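PDB 7CGF: PUM-HD domain-containing protein from Caenorhabditis elegans, which probably binds the 3' untranslated regions of messenger RNAs through its Pumilio-homology domain, the part crystallised here with a short RNA. Local coordinates for residues V122-L127 / C156-K161; V233-I238 / S267-K272; L28-I33 / D64-E69; K272-G277 / Q314-Q319. The protein carries 2 engineered substitutions. All coordinates share one frame; numbering follows the deposited sequence.

Contact 1 (V122-L127 / C156-K161). Engineered in segment 156-161: Cys156 (natural residue Asn), Arg157 (natural residue His). With nucleotides of chain B.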
# COMPACT_ATOMS: atom_id res chain seq x y z
N VAL A 122 14.80 8.51 2.62
CA VAL A 122 15.69 9.04 1.58
C VAL A 122 15.57 8.21 0.31
O VAL A 122 15.48 8.75 -0.80
CB VAL A 122 17.15 9.07 2.08
CG1 VAL A 122 18.07 9.58 0.95
CG2 VAL A 122 17.26 9.97 3.32
N LEU A 123 15.58 6.88 0.44
CA LEU A 123 15.47 6.03 -0.75
C LEU A 123 14.13 6.20 -1.44
O LEU A 123 14.05 6.19 -2.68
CB LEU A 123 15.69 4.56 -0.39
CG LEU A 123 17.03 4.15 0.18
CD1 LEU A 123 17.07 2.62 0.29
CD2 LEU A 123 18.18 4.70 -0.68
N GLN A 124 13.05 6.33 -0.66
CA GLN A 124 11.74 6.52 -1.27
C GLN A 124 11.66 7.85 -1.99
O GLN A 124 11.09 7.93 -3.09
CB GLN A 124 10.63 6.42 -0.23
CG GLN A 124 10.42 5.01 0.26
CD GLN A 124 9.49 4.97 1.45
OE1 GLN A 124 8.27 5.12 1.31
NE2 GLN A 124 10.07 4.81 2.64
N LYS A 125 12.22 8.90 -1.39
CA LYS A 125 12.26 10.20 -2.06
C LYS A 125 13.02 10.10 -3.38
O LYS A 125 12.56 10.61 -4.41
CB LYS A 125 12.89 11.25 -1.14
CG LYS A 125 13.10 12.65 -1.76
CD LYS A 125 11.80 13.23 -2.29
CE LYS A 125 10.73 13.33 -1.22
NZ LYS A 125 11.06 14.41 -0.25
N ALA A 126 14.18 9.44 -3.37
CA ALA A 126 14.96 9.28 -4.59
C ALA A 126 14.15 8.56 -5.67
O ALA A 126 14.05 9.03 -6.81
CB ALA A 126 16.26 8.54 -4.28
N LEU A 127 13.52 7.43 -5.32
CA LEU A 127 12.75 6.71 -6.33
C LEU A 127 11.57 7.53 -6.83
O LEU A 127 11.15 7.39 -7.99
CB LEU A 127 12.26 5.37 -5.78
CG LEU A 127 13.35 4.35 -5.50
CD1 LEU A 127 12.76 3.15 -4.76
CD2 LEU A 127 14.05 3.90 -6.80
N CYS A 156 9.59 -2.62 2.92
CA CYS A 156 8.42 -2.82 2.06
C CYS A 156 7.96 -1.51 1.44
O CYS A 156 7.34 -1.52 0.37
CB CYS A 156 7.27 -3.48 2.83
SG CYS A 156 6.22 -2.40 3.86
N ARG A 157 8.24 -0.37 2.08
CA ARG A 157 7.84 0.92 1.52
C ARG A 157 8.76 1.33 0.38
O ARG A 157 8.31 1.96 -0.58
CB ARG A 157 7.84 1.98 2.63
CG ARG A 157 7.01 1.61 3.87
CD ARG A 157 5.59 1.19 3.48
NE ARG A 157 4.74 2.30 3.05
CZ ARG A 157 4.04 3.04 3.90
NH1 ARG A 157 4.14 2.79 5.20
NH2 ARG A 157 3.26 4.03 3.47
N VAL A 158 10.04 0.98 0.48
CA VAL A 158 10.97 1.17 -0.63
C VAL A 158 10.53 0.31 -1.82
O VAL A 158 10.55 0.77 -2.97
CB VAL A 158 12.40 0.82 -0.19
CG1 VAL A 158 13.37 0.96 -1.36
CG2 VAL A 158 12.83 1.69 1.01
N VAL A 159 10.15 -0.95 -1.56
CA VAL A 159 9.71 -1.83 -2.64
C VAL A 159 8.41 -1.32 -3.26
O VAL A 159 8.23 -1.35 -4.48
CB VAL A 159 9.56 -3.27 -2.13
CG1 VAL A 159 8.91 -4.19 -3.20
CG2 VAL A 159 10.90 -3.82 -1.74
N GLN A 160 7.47 -0.86 -2.42
CA GLN A 160 6.22 -0.35 -2.99
C GLN A 160 6.48 0.88 -3.84
O GLN A 160 5.87 1.03 -4.91
CB GLN A 160 5.23 -0.03 -1.88
CG GLN A 160 4.62 -1.28 -1.27
CD GLN A 160 3.79 -0.93 -0.05
OE1 GLN A 160 2.70 -0.37 -0.17
NE2 GLN A 160 4.30 -1.27 1.13
N LYS A 161 7.35 1.78 -3.39
CA LYS A 161 7.67 2.96 -4.19
C LYS A 161 8.28 2.55 -5.53
O LYS A 161 7.96 3.14 -6.57
CB LYS A 161 8.63 3.88 -3.43
CG LYS A 161 8.90 5.22 -4.13
CD LYS A 161 7.62 6.04 -4.26
CE LYS A 161 7.35 6.91 -3.04
NZ LYS A 161 6.14 7.77 -3.25
P A B 6 3.22 0.80 10.38
OP1 A B 6 4.07 0.07 11.34
OP2 A B 6 2.13 1.71 10.81
O5' A B 6 4.18 1.67 9.45
C5' A B 6 4.47 3.02 9.78
C4' A B 6 5.94 3.25 10.00
O4' A B 6 6.69 2.79 8.85
C3' A B 6 6.34 4.70 10.17
O3' A B 6 6.20 5.10 11.52
C2' A B 6 7.78 4.75 9.67
O2' A B 6 8.68 4.40 10.71
C1' A B 6 7.79 3.64 8.61
N9 A B 6 7.70 4.14 7.22
C8 A B 6 8.65 3.94 6.23
N7 A B 6 8.32 4.48 5.06
C5 A B 6 7.08 5.07 5.31
C6 A B 6 6.19 5.80 4.49
N6 A B 6 6.42 6.06 3.20
N1 A B 6 5.04 6.26 5.04
C2 A B 6 4.79 6.00 6.33
N3 A B 6 5.54 5.33 7.19
C4 A B 6 6.68 4.87 6.63
P G B 5 -2.41 -0.21 10.41
OP1 G B 5 -1.74 -0.01 11.71
OP2 G B 5 -3.36 0.82 9.91
O5' G B 5 -1.30 -0.39 9.28
C5' G B 5 -0.35 -1.45 9.34
C4' G B 5 0.73 -1.28 8.30
O4' G B 5 0.14 -1.10 6.99
C3' G B 5 1.64 -0.08 8.47
O3' G B 5 2.67 -0.35 9.40
C2' G B 5 2.15 0.18 7.06
O2' G B 5 3.23 -0.69 6.74
C1' G B 5 0.95 -0.23 6.21
N9 G B 5 0.13 0.92 5.80
C8 G B 5 -0.80 1.60 6.54
N7 G B 5 -1.38 2.56 5.88
C5 G B 5 -0.79 2.51 4.62
C6 G B 5 -1.01 3.30 3.47
O6 G B 5 -1.78 4.26 3.32
N1 G B 5 -0.20 2.89 2.42
C2 G B 5 0.70 1.86 2.44
N2 G B 5 1.37 1.65 1.30
N3 G B 5 0.93 1.10 3.51
C4 G B 5 0.15 1.49 4.55

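Contact 2 (V233-I238 / S267-K272). With nucleotides of chain B.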
# COMPACT_ATOMS: atom_id res chain seq x y z
N VAL A 233 -5.56 -8.61 -0.27
CA VAL A 233 -4.92 -9.09 -1.49
C VAL A 233 -5.96 -9.64 -2.45
O VAL A 233 -5.95 -9.35 -3.65
CB VAL A 233 -3.85 -10.14 -1.13
CG1 VAL A 233 -3.35 -10.89 -2.37
CG2 VAL A 233 -2.66 -9.48 -0.39
N VAL A 234 -6.88 -10.46 -1.93
CA VAL A 234 -7.94 -11.01 -2.77
C VAL A 234 -8.83 -9.89 -3.31
O VAL A 234 -9.24 -9.93 -4.48
CB VAL A 234 -8.76 -12.05 -1.99
CG1 VAL A 234 -10.04 -12.41 -2.78
CG2 VAL A 234 -7.91 -13.29 -1.74
N GLN A 235 -9.14 -8.87 -2.50
CA GLN A 235 -9.93 -7.77 -3.03
C GLN A 235 -9.21 -7.09 -4.20
O GLN A 235 -9.85 -6.70 -5.18
CB GLN A 235 -10.27 -6.78 -1.93
CG GLN A 235 -11.27 -7.38 -0.95
CD GLN A 235 -11.67 -6.38 0.08
OE1 GLN A 235 -12.33 -5.38 -0.22
NE2 GLN A 235 -11.23 -6.61 1.32
N HIS A 236 -7.88 -7.02 -4.13
CA HIS A 236 -7.12 -6.44 -5.24
C HIS A 236 -7.15 -7.32 -6.48
O HIS A 236 -7.13 -6.78 -7.60
CB HIS A 236 -5.69 -6.16 -4.78
CG HIS A 236 -5.52 -4.82 -4.14
ND1 HIS A 236 -6.14 -4.47 -2.96
CD2 HIS A 236 -4.85 -3.71 -4.55
CE1 HIS A 236 -5.84 -3.22 -2.66
NE2 HIS A 236 -5.07 -2.73 -3.61
N VAL A 237 -7.18 -8.65 -6.32
CA VAL A 237 -7.36 -9.55 -7.46
C VAL A 237 -8.70 -9.30 -8.14
O VAL A 237 -8.79 -9.21 -9.37
CB VAL A 237 -7.23 -11.02 -7.03
CG1 VAL A 237 -7.49 -11.96 -8.26
CG2 VAL A 237 -5.85 -11.27 -6.46
N ILE A 238 -9.78 -9.22 -7.34
CA ILE A 238 -11.09 -8.92 -7.91
C ILE A 238 -11.05 -7.65 -8.75
O ILE A 238 -11.56 -7.61 -9.88
CB ILE A 238 -12.14 -8.82 -6.79
CG1 ILE A 238 -12.36 -10.21 -6.18
CG2 ILE A 238 -13.46 -8.24 -7.34
CD1 ILE A 238 -13.02 -10.22 -4.78
N SER A 267 -15.85 -12.12 4.65
CA SER A 267 -17.08 -11.39 4.36
C SER A 267 -16.81 -10.16 3.50
O SER A 267 -17.63 -9.82 2.63
CB SER A 267 -17.79 -10.99 5.67
OG SER A 267 -17.01 -10.09 6.45
N ASN A 268 -15.65 -9.51 3.68
CA ASN A 268 -15.33 -8.34 2.86
C ASN A 268 -15.08 -8.72 1.42
O ASN A 268 -15.29 -7.90 0.52
CB ASN A 268 -14.09 -7.63 3.42
CG ASN A 268 -14.27 -7.19 4.86
OD1 ASN A 268 -13.69 -7.77 5.80
ND2 ASN A 268 -15.11 -6.18 5.06
N VAL A 269 -14.60 -9.94 1.18
CA VAL A 269 -14.36 -10.39 -0.19
C VAL A 269 -15.67 -10.48 -0.96
O VAL A 269 -15.74 -10.06 -2.13
CB VAL A 269 -13.59 -11.72 -0.17
CG1 VAL A 269 -13.53 -12.37 -1.57
CG2 VAL A 269 -12.20 -11.51 0.41
N ILE A 270 -16.74 -10.97 -0.33
CA ILE A 270 -18.03 -11.02 -1.02
C ILE A 270 -18.49 -9.61 -1.34
O ILE A 270 -19.02 -9.35 -2.43
CB ILE A 270 -19.09 -11.77 -0.20
CG1 ILE A 270 -18.59 -13.12 0.23
CG2 ILE A 270 -20.38 -11.92 -1.02
CD1 ILE A 270 -19.62 -13.88 1.04
N GLU A 271 -18.33 -8.67 -0.40
CA GLU A 271 -18.72 -7.30 -0.67
C GLU A 271 -17.99 -6.74 -1.88
O GLU A 271 -18.59 -6.05 -2.71
CB GLU A 271 -18.48 -6.43 0.56
CG GLU A 271 -19.39 -6.80 1.71
CD GLU A 271 -19.37 -5.77 2.83
OE1 GLU A 271 -19.22 -4.56 2.53
OE2 GLU A 271 -19.49 -6.17 4.01
N LYS A 272 -16.70 -7.06 -2.00
CA LYS A 272 -15.93 -6.56 -3.13
C LYS A 272 -16.45 -7.13 -4.44
O LYS A 272 -16.49 -6.42 -5.45
CB LYS A 272 -14.45 -6.90 -2.94
CG LYS A 272 -13.53 -6.28 -3.98
CD LYS A 272 -13.37 -4.78 -3.76
CE LYS A 272 -12.42 -4.19 -4.80
NZ LYS A 272 -12.24 -2.73 -4.64
P U B 3 -13.80 -4.21 13.51
OP1 U B 3 -12.67 -4.69 14.35
OP2 U B 3 -14.35 -2.86 13.68
O5' U B 3 -13.44 -4.28 11.95
C5' U B 3 -12.49 -3.40 11.38
C4' U B 3 -11.36 -4.21 10.82
O4' U B 3 -11.84 -5.05 9.74
C3' U B 3 -10.21 -3.44 10.19
O3' U B 3 -9.33 -2.96 11.18
C2' U B 3 -9.57 -4.47 9.27
O2' U B 3 -8.69 -5.30 10.02
C1' U B 3 -10.77 -5.33 8.85
N1 U B 3 -11.20 -5.12 7.45
C2 U B 3 -10.61 -6.02 6.57
O2 U B 3 -9.82 -6.87 6.98
N3 U B 3 -10.97 -5.89 5.26
C4 U B 3 -11.83 -4.95 4.74
O4 U B 3 -12.07 -4.93 3.54
C5 U B 3 -12.40 -4.05 5.71
C6 U B 3 -12.06 -4.16 7.00
P G B 2 -19.03 -2.80 15.09
OP1 G B 2 -17.96 -2.41 16.04
OP2 G B 2 -19.63 -1.75 14.25
O5' G B 2 -18.36 -3.89 14.14
C5' G B 2 -17.97 -5.15 14.65
C4' G B 2 -17.27 -5.97 13.59
O4' G B 2 -18.20 -6.27 12.52
C3' G B 2 -16.12 -5.28 12.89
O3' G B 2 -14.93 -5.33 13.66
C2' G B 2 -16.04 -6.02 11.55
O2' G B 2 -15.40 -7.28 11.70
C1' G B 2 -17.52 -6.28 11.28
N9 G B 2 -18.11 -5.26 10.39
C8 G B 2 -18.51 -3.97 10.67
N7 G B 2 -18.97 -3.33 9.63
C5 G B 2 -18.85 -4.24 8.58
C6 G B 2 -19.18 -4.13 7.21
O6 G B 2 -19.67 -3.17 6.60
N1 G B 2 -18.90 -5.31 6.52
C2 G B 2 -18.38 -6.44 7.09
N2 G B 2 -18.17 -7.47 6.25
N3 G B 2 -18.05 -6.55 8.37
C4 G B 2 -18.32 -5.42 9.04
O HOH W 1 -14.80 -4.86 0.59

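Contact 3 (L28-I33 / D64-E69)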
# COMPACT_ATOMS: atom_id res chain seq x y z
N LEU A 28 22.28 34.84 8.24
CA LEU A 28 23.07 33.63 8.03
C LEU A 28 22.71 33.02 6.68
O LEU A 28 21.54 32.96 6.30
CB LEU A 28 22.81 32.63 9.16
CG LEU A 28 23.68 31.38 9.20
CD1 LEU A 28 25.13 31.73 9.47
CD2 LEU A 28 23.15 30.41 10.25
N LYS A 29 23.73 32.58 5.95
CA LYS A 29 23.53 31.95 4.65
C LYS A 29 24.13 30.55 4.63
O LYS A 29 24.95 30.19 5.48
CB LYS A 29 24.15 32.80 3.52
N LEU A 30 23.68 29.74 3.66
CA LEU A 30 24.20 28.39 3.50
C LEU A 30 25.71 28.39 3.31
O LEU A 30 26.41 27.54 3.86
CB LEU A 30 23.52 27.71 2.31
CG LEU A 30 22.05 27.34 2.53
CD1 LEU A 30 21.47 26.82 1.23
CD2 LEU A 30 21.90 26.30 3.63
N SER A 31 26.24 29.34 2.52
CA SER A 31 27.67 29.39 2.28
C SER A 31 28.46 29.70 3.55
O SER A 31 29.68 29.51 3.57
CB SER A 31 28.00 30.44 1.21
OG SER A 31 27.58 31.71 1.66
N ASP A 32 27.80 30.20 4.59
CA ASP A 32 28.46 30.42 5.88
C ASP A 32 28.72 29.11 6.63
O ASP A 32 29.51 29.11 7.57
CB ASP A 32 27.61 31.33 6.76
CG ASP A 32 27.50 32.74 6.22
OD1 ASP A 32 28.47 33.21 5.59
OD2 ASP A 32 26.43 33.36 6.40
N ILE A 33 28.06 28.01 6.24
CA ILE A 33 28.06 26.83 7.10
C ILE A 33 29.39 26.08 7.01
O ILE A 33 29.97 25.71 8.04
CB ILE A 33 26.87 25.92 6.74
CG1 ILE A 33 25.56 26.65 7.03
CG2 ILE A 33 26.95 24.64 7.52
CD1 ILE A 33 25.46 27.14 8.44
N ASP A 64 24.52 24.88 -3.92
CA ASP A 64 25.63 23.98 -4.22
C ASP A 64 26.68 23.99 -3.11
O ASP A 64 27.42 23.01 -2.97
CB ASP A 64 26.32 24.36 -5.54
CG ASP A 64 25.40 24.29 -6.75
OD1 ASP A 64 24.31 23.69 -6.66
OD2 ASP A 64 25.78 24.86 -7.79
N SER A 65 26.77 25.08 -2.34
CA SER A 65 27.90 25.28 -1.43
C SER A 65 27.92 24.27 -0.29
O SER A 65 28.98 24.01 0.28
CB SER A 65 27.88 26.70 -0.85
OG SER A 65 26.90 26.87 0.18
N ILE A 66 26.76 23.73 0.11
CA ILE A 66 26.75 22.70 1.14
C ILE A 66 26.73 21.30 0.55
O ILE A 66 26.80 20.33 1.31
CB ILE A 66 25.58 22.85 2.13
CG1 ILE A 66 24.23 22.75 1.40
CG2 ILE A 66 25.70 24.12 2.97
CD1 ILE A 66 23.08 22.50 2.34
N PHE A 67 26.67 21.16 -0.77
CA PHE A 67 26.47 19.83 -1.34
C PHE A 67 27.68 18.94 -1.14
O PHE A 67 27.53 17.74 -0.87
CB PHE A 67 26.09 19.91 -2.81
CG PHE A 67 25.78 18.56 -3.42
CD1 PHE A 67 24.62 17.87 -3.07
CD2 PHE A 67 26.65 17.98 -4.33
CE1 PHE A 67 24.34 16.64 -3.61
CE2 PHE A 67 26.37 16.74 -4.88
CZ PHE A 67 25.21 16.07 -4.52
N ASP A 68 28.90 19.48 -1.25
CA ASP A 68 30.08 18.65 -1.03
C ASP A 68 30.09 18.05 0.37
O ASP A 68 30.51 16.91 0.56
CB ASP A 68 31.37 19.44 -1.27
CG ASP A 68 31.75 19.50 -2.73
OD1 ASP A 68 31.03 18.92 -3.57
OD2 ASP A 68 32.77 20.15 -3.05
N GLU A 69 29.65 18.82 1.38
CA GLU A 69 29.62 18.29 2.74
C GLU A 69 28.47 17.31 2.94
O GLU A 69 28.62 16.35 3.71
CB GLU A 69 29.54 19.43 3.76
CG GLU A 69 30.85 20.23 3.96
CD GLU A 69 31.92 19.50 4.76
OE1 GLU A 69 31.62 18.45 5.37
OE2 GLU A 69 33.07 19.99 4.77
O HOH W 2 28.85 25.89 3.13

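Contact 4 (K272-G277 / Q314-Q319)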
# COMPACT_ATOMS: atom_id res chain seq x y z
N LYS A 272 -16.70 -7.06 -2.00
CA LYS A 272 -15.93 -6.56 -3.13
C LYS A 272 -16.45 -7.13 -4.44
O LYS A 272 -16.49 -6.42 -5.45
CB LYS A 272 -14.45 -6.90 -2.94
CG LYS A 272 -13.53 -6.28 -3.98
CD LYS A 272 -13.37 -4.78 -3.76
CE LYS A 272 -12.42 -4.19 -4.80
NZ LYS A 272 -12.24 -2.73 -4.64
N CYS A 273 -16.82 -8.41 -4.43
CA CYS A 273 -17.44 -9.01 -5.62
C CYS A 273 -18.69 -8.26 -6.03
O CYS A 273 -18.96 -8.07 -7.23
CB CYS A 273 -17.80 -10.47 -5.36
SG CYS A 273 -16.38 -11.59 -5.22
N LEU A 274 -19.50 -7.84 -5.05
CA LEU A 274 -20.76 -7.17 -5.37
C LEU A 274 -20.53 -5.75 -5.87
O LEU A 274 -21.30 -5.26 -6.71
CB LEU A 274 -21.66 -7.18 -4.15
CG LEU A 274 -22.19 -8.55 -3.72
CD1 LEU A 274 -22.65 -8.50 -2.28
CD2 LEU A 274 -23.32 -9.05 -4.64
N GLU A 275 -19.49 -5.08 -5.38
CA GLU A 275 -19.16 -3.73 -5.81
C GLU A 275 -18.50 -3.73 -7.19
O GLU A 275 -18.76 -2.84 -8.01
CB GLU A 275 -18.24 -3.06 -4.78
CG GLU A 275 -18.83 -2.98 -3.38
CD GLU A 275 -17.80 -2.65 -2.30
OE1 GLU A 275 -16.58 -2.81 -2.53
OE2 GLU A 275 -18.22 -2.23 -1.20
N GLN A 276 -17.66 -4.72 -7.47
CA GLN A 276 -16.87 -4.76 -8.70
C GLN A 276 -17.46 -5.66 -9.78
O GLN A 276 -17.07 -5.53 -10.95
CB GLN A 276 -15.45 -5.26 -8.41
CG GLN A 276 -14.64 -4.30 -7.58
CD GLN A 276 -14.00 -3.22 -8.41
OE1 GLN A 276 -13.77 -3.40 -9.61
NE2 GLN A 276 -13.70 -2.08 -7.79
N GLY A 277 -18.36 -6.57 -9.43
CA GLY A 277 -18.79 -7.58 -10.37
C GLY A 277 -19.85 -7.09 -11.33
O GLY A 277 -20.63 -6.17 -11.05
N GLN A 314 -26.88 -6.63 3.33
CA GLN A 314 -27.11 -5.22 3.07
C GLN A 314 -26.40 -4.77 1.79
O GLN A 314 -26.98 -4.05 0.98
CB GLN A 314 -26.64 -4.39 4.27
CG GLN A 314 -26.79 -2.89 4.09
CD GLN A 314 -28.23 -2.45 4.24
OE1 GLN A 314 -28.98 -3.00 5.04
NE2 GLN A 314 -28.63 -1.44 3.47
N LYS A 315 -25.15 -5.19 1.60
CA LYS A 315 -24.43 -4.81 0.39
C LYS A 315 -25.11 -5.36 -0.86
O LYS A 315 -25.14 -4.69 -1.90
CB LYS A 315 -22.98 -5.31 0.49
CG LYS A 315 -22.09 -4.90 -0.68
CD LYS A 315 -21.91 -3.39 -0.79
CE LYS A 315 -21.18 -2.80 0.41
NZ LYS A 315 -20.71 -1.43 0.10
N MET A 316 -25.63 -6.59 -0.79
CA MET A 316 -26.37 -7.16 -1.91
C MET A 316 -27.54 -6.27 -2.30
O MET A 316 -27.67 -5.87 -3.46
CB MET A 316 -26.88 -8.55 -1.56
CG MET A 316 -25.81 -9.56 -1.24
SD MET A 316 -26.58 -11.13 -0.84
CE MET A 316 -27.28 -11.44 -2.39
N PHE A 317 -28.40 -5.93 -1.34
CA PHE A 317 -29.54 -5.06 -1.63
C PHE A 317 -29.08 -3.75 -2.25
O PHE A 317 -29.72 -3.24 -3.17
CB PHE A 317 -30.34 -4.78 -0.35
CG PHE A 317 -31.37 -5.83 -0.03
CD1 PHE A 317 -31.02 -6.99 0.65
CD2 PHE A 317 -32.71 -5.64 -0.37
CE1 PHE A 317 -31.97 -7.96 0.97
CE2 PHE A 317 -33.66 -6.61 -0.06
CZ PHE A 317 -33.30 -7.77 0.61
N ASP A 318 -27.97 -3.20 -1.77
CA ASP A 318 -27.53 -1.90 -2.27
C ASP A 318 -26.94 -1.97 -3.68
O ASP A 318 -26.95 -0.95 -4.38
CB ASP A 318 -26.51 -1.29 -1.30
CG ASP A 318 -27.10 -1.03 0.09
OD1 ASP A 318 -28.35 -1.00 0.23
OD2 ASP A 318 -26.31 -0.86 1.04
N GLN A 319 -26.47 -3.14 -4.12
CA GLN A 319 -25.67 -3.22 -5.34
C GLN A 319 -26.33 -3.92 -6.52
O GLN A 319 -25.82 -3.79 -7.64
CB GLN A 319 -24.33 -3.93 -5.06
CG GLN A 319 -23.44 -3.21 -4.05
CD GLN A 319 -22.75 -1.99 -4.63
OE1 GLN A 319 -22.39 -1.96 -5.81
NE2 GLN A 319 -22.55 -0.98 -3.79

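Contact 1 (V122-L127 / C156-K161)
The base-reading face of the Pumilio-homology domain passes through this pair, where Gln124 lies against the flank of Arg157 and both side chains touch adenine A6 of chain B. Gln124 uses both ends of its amide: NE2 donates to N7 of A6 at 3.0 Å in a nearly straight bond (170°), while OE1 accepts from N6 of A6 at 2.8 Å. NE2 is also bonded to Cys120 O, which helps fix the rotation of the amide. With CG anti to the carbonyl carbon (chi1 -72°) and the chain extended beyond it, Gln124 carries OE1 to 3.4 Å from CB of Arg157. Arg157, engineered in place of histidine, bends twice and slips its guanidinium between two bases, C6 of A6 over one face and N3 of G5 of chain B over the opposite one. The two helices belong to successive predicted Pumilio repeats and stack as in an alpha-solenoid, their axes 9.2 Å apart and 1° from parallel. One turn along from Cys156, also engineered, Gln160 OE1 accepts from N2 of G5 at 2.8 Å and is bonded to Arg200 as well. Gln160 NE2 approaches Cys156 O from above the carbonyl plane, on the face opposite to Gln160 N. Deeper in, Leu127 CD1 meets Val158 CG1 at 4.1 Å, the side chains crossing at about a right angle. Lys161 lays CG 3.6 Å from Gln124 O and sends its ammonium to Glu128.

Contact 2 (V233-I238 / S267-K272)
Gln235 and Asn268 meet at uracil U3 of chain B, Gln235 at its O4 and Asn268 flat against a ring face, their amide planes only 10° apart. NE2 of Gln235 donates to O4 of U3 at 2.9 Å, almost straight (169°), and CG of Asn268 lies 3.3 Å from C4 of U3. On the neighbouring base, guanine G2 of chain B, one carboxylate oxygen does double duty: Glu271 OE2 accepts from N1 of G2 at 2.7 Å and from N2 of G2 at 2.9 Å. Ser267 OG accepts from the same N2, and is itself bonded to Lys264 O. Such readers, carried on parallel helices of successive predicted Pumilio repeats, are how this alpha-solenoid addresses one base after another; here the axes run 9.4 Å apart and 14° from parallel. Behind the bases, a water 2.7 Å from Gln235 OE1 also lies within bonding reach of Asn268 O, though with other acceptors nearby it need not donate to both. The second shell is the aliphatic part of Lys272. CG anti to the backbone N starts it back toward the other helix, where CD comes 3.7 Å from Gln235 OE1 and CG slides past Ile238 CG2; the ammonium salt-bridges Glu239. Deeper still, Val234 CG1 meets Val269 CG1 at 3.7 Å, the valines at about a right angle, while Ile238 CD1 rests against the same Val269 methyl.

Contact 3 (L28-I33 / D64-E69)
The carbonyl oxygen of Leu30 takes two hydrogen bonds, from Ile33 N at 2.9 Å and from a water at 3.0 Å; the CG2 methyl of Ile66 merely rests 3.6 Å from it. The water also reaches Ser65 O, but that second bond is weak, so the two backbones are joined only loosely through solvent. No direct hydrogen bond spans the segments. Behind Leu30 the turn is tied to itself, Lys29 N donating to Asp32 OD2 at 2.8 Å from above the carboxylate plane, while Asp32 N returns a bond to Lys29 O. On the polar side Ser65 OG sits 3.4 Å from CA of Ser31, a plain van der Waals touch, since its bond goes to Glu62 O. Ser31 OG is bonded to the Glu62 carboxylate, which makes Glu62 a second, shared link between the two sides. The apolar side belongs to Ile66. Its CG1 lodges between the backbone N and the carbonyl carbon (chi1 60°), which brings CD1 to 4.2 Å from Leu30 CD2, the two side chains crossing obliquely, and Ile33 CB touches the CG2 branch. Leu30 and Ile66 both continue onto helix 44-56, through Leu54 and Ile50, and Ile33 packs on Leu14 and Phe40. A loop turn thus closes over the bend between helices 60-65 and 67-72, about 13 Å from the RNA at the nearest atom, at the N-terminal end of the Pumilio alpha-solenoid.

Contact 4 (K272-G277 / Q314-Q319)
Lys315 and Glu275 form a salt bridge at the exposed rim of this helix pair, NZ of Lys315 donating to OE2 of Glu275 at 2.9 Å. The bond uses the anti lone pair of OE2, the one turned away from the other carboxylate oxygen. The two side chains meet at about a right angle: Glu275 reaches out extended beyond CG, whereas Lys315, with CG anti to the backbone N (chi1 -176°), bends at its next two torsions to bring the ammonium across. Its CD meanwhile lies 4.0 Å from Glu275 CG. Just inside, Gln319 folds over the end of helix 266-276. The bend at its second torsion (chi2 -76°) brings OE1 to 3.7 Å from Glu275 CA, and its CB stands 3.7 Å from Leu274 O. These helices belong to successive predicted Pumilio repeats and run side by side as alpha-solenoid neighbours do, 9.6 Å between axes and 5° from parallel. Beneath the polar layer, Leu274 reaches across between Lys315 and Met316. Its CD1 presses on CG of Met316 at 3.5 Å, tighter than usual for two carbons, and on CG of Lys315 at 4.0 Å. Helix 279-290 floors this apolar layer, with Ile285 under Leu274 and with Val286 and Ala289 against Met316. The same helix supplies Lys282, which bonds the backbone oxygen of Gln319.

Overall arrangement
Along the chain the order is contact 3, contact 1, contact 2, contact 4, all within the single Pumilio-homology domain. Contact 3 lies near the N-terminal end, its centre about 53 Å from that of contact 2 and 59 Å from that of contact 4, on the other side of the chain's centre. Contact 1 sits between, about 27 Å from both contact 3 and contact 2. Contacts 2 and 4 share Lys272 and helix 266-276, and they touch directly, Ile238 CD1 packing on Cys273 SG. Contacts 1 and 2 repeat a similar near-parallel helix pairing at separate RNA bases, contact 4 carries it onward, and contact 3 belongs to the solenoid's end.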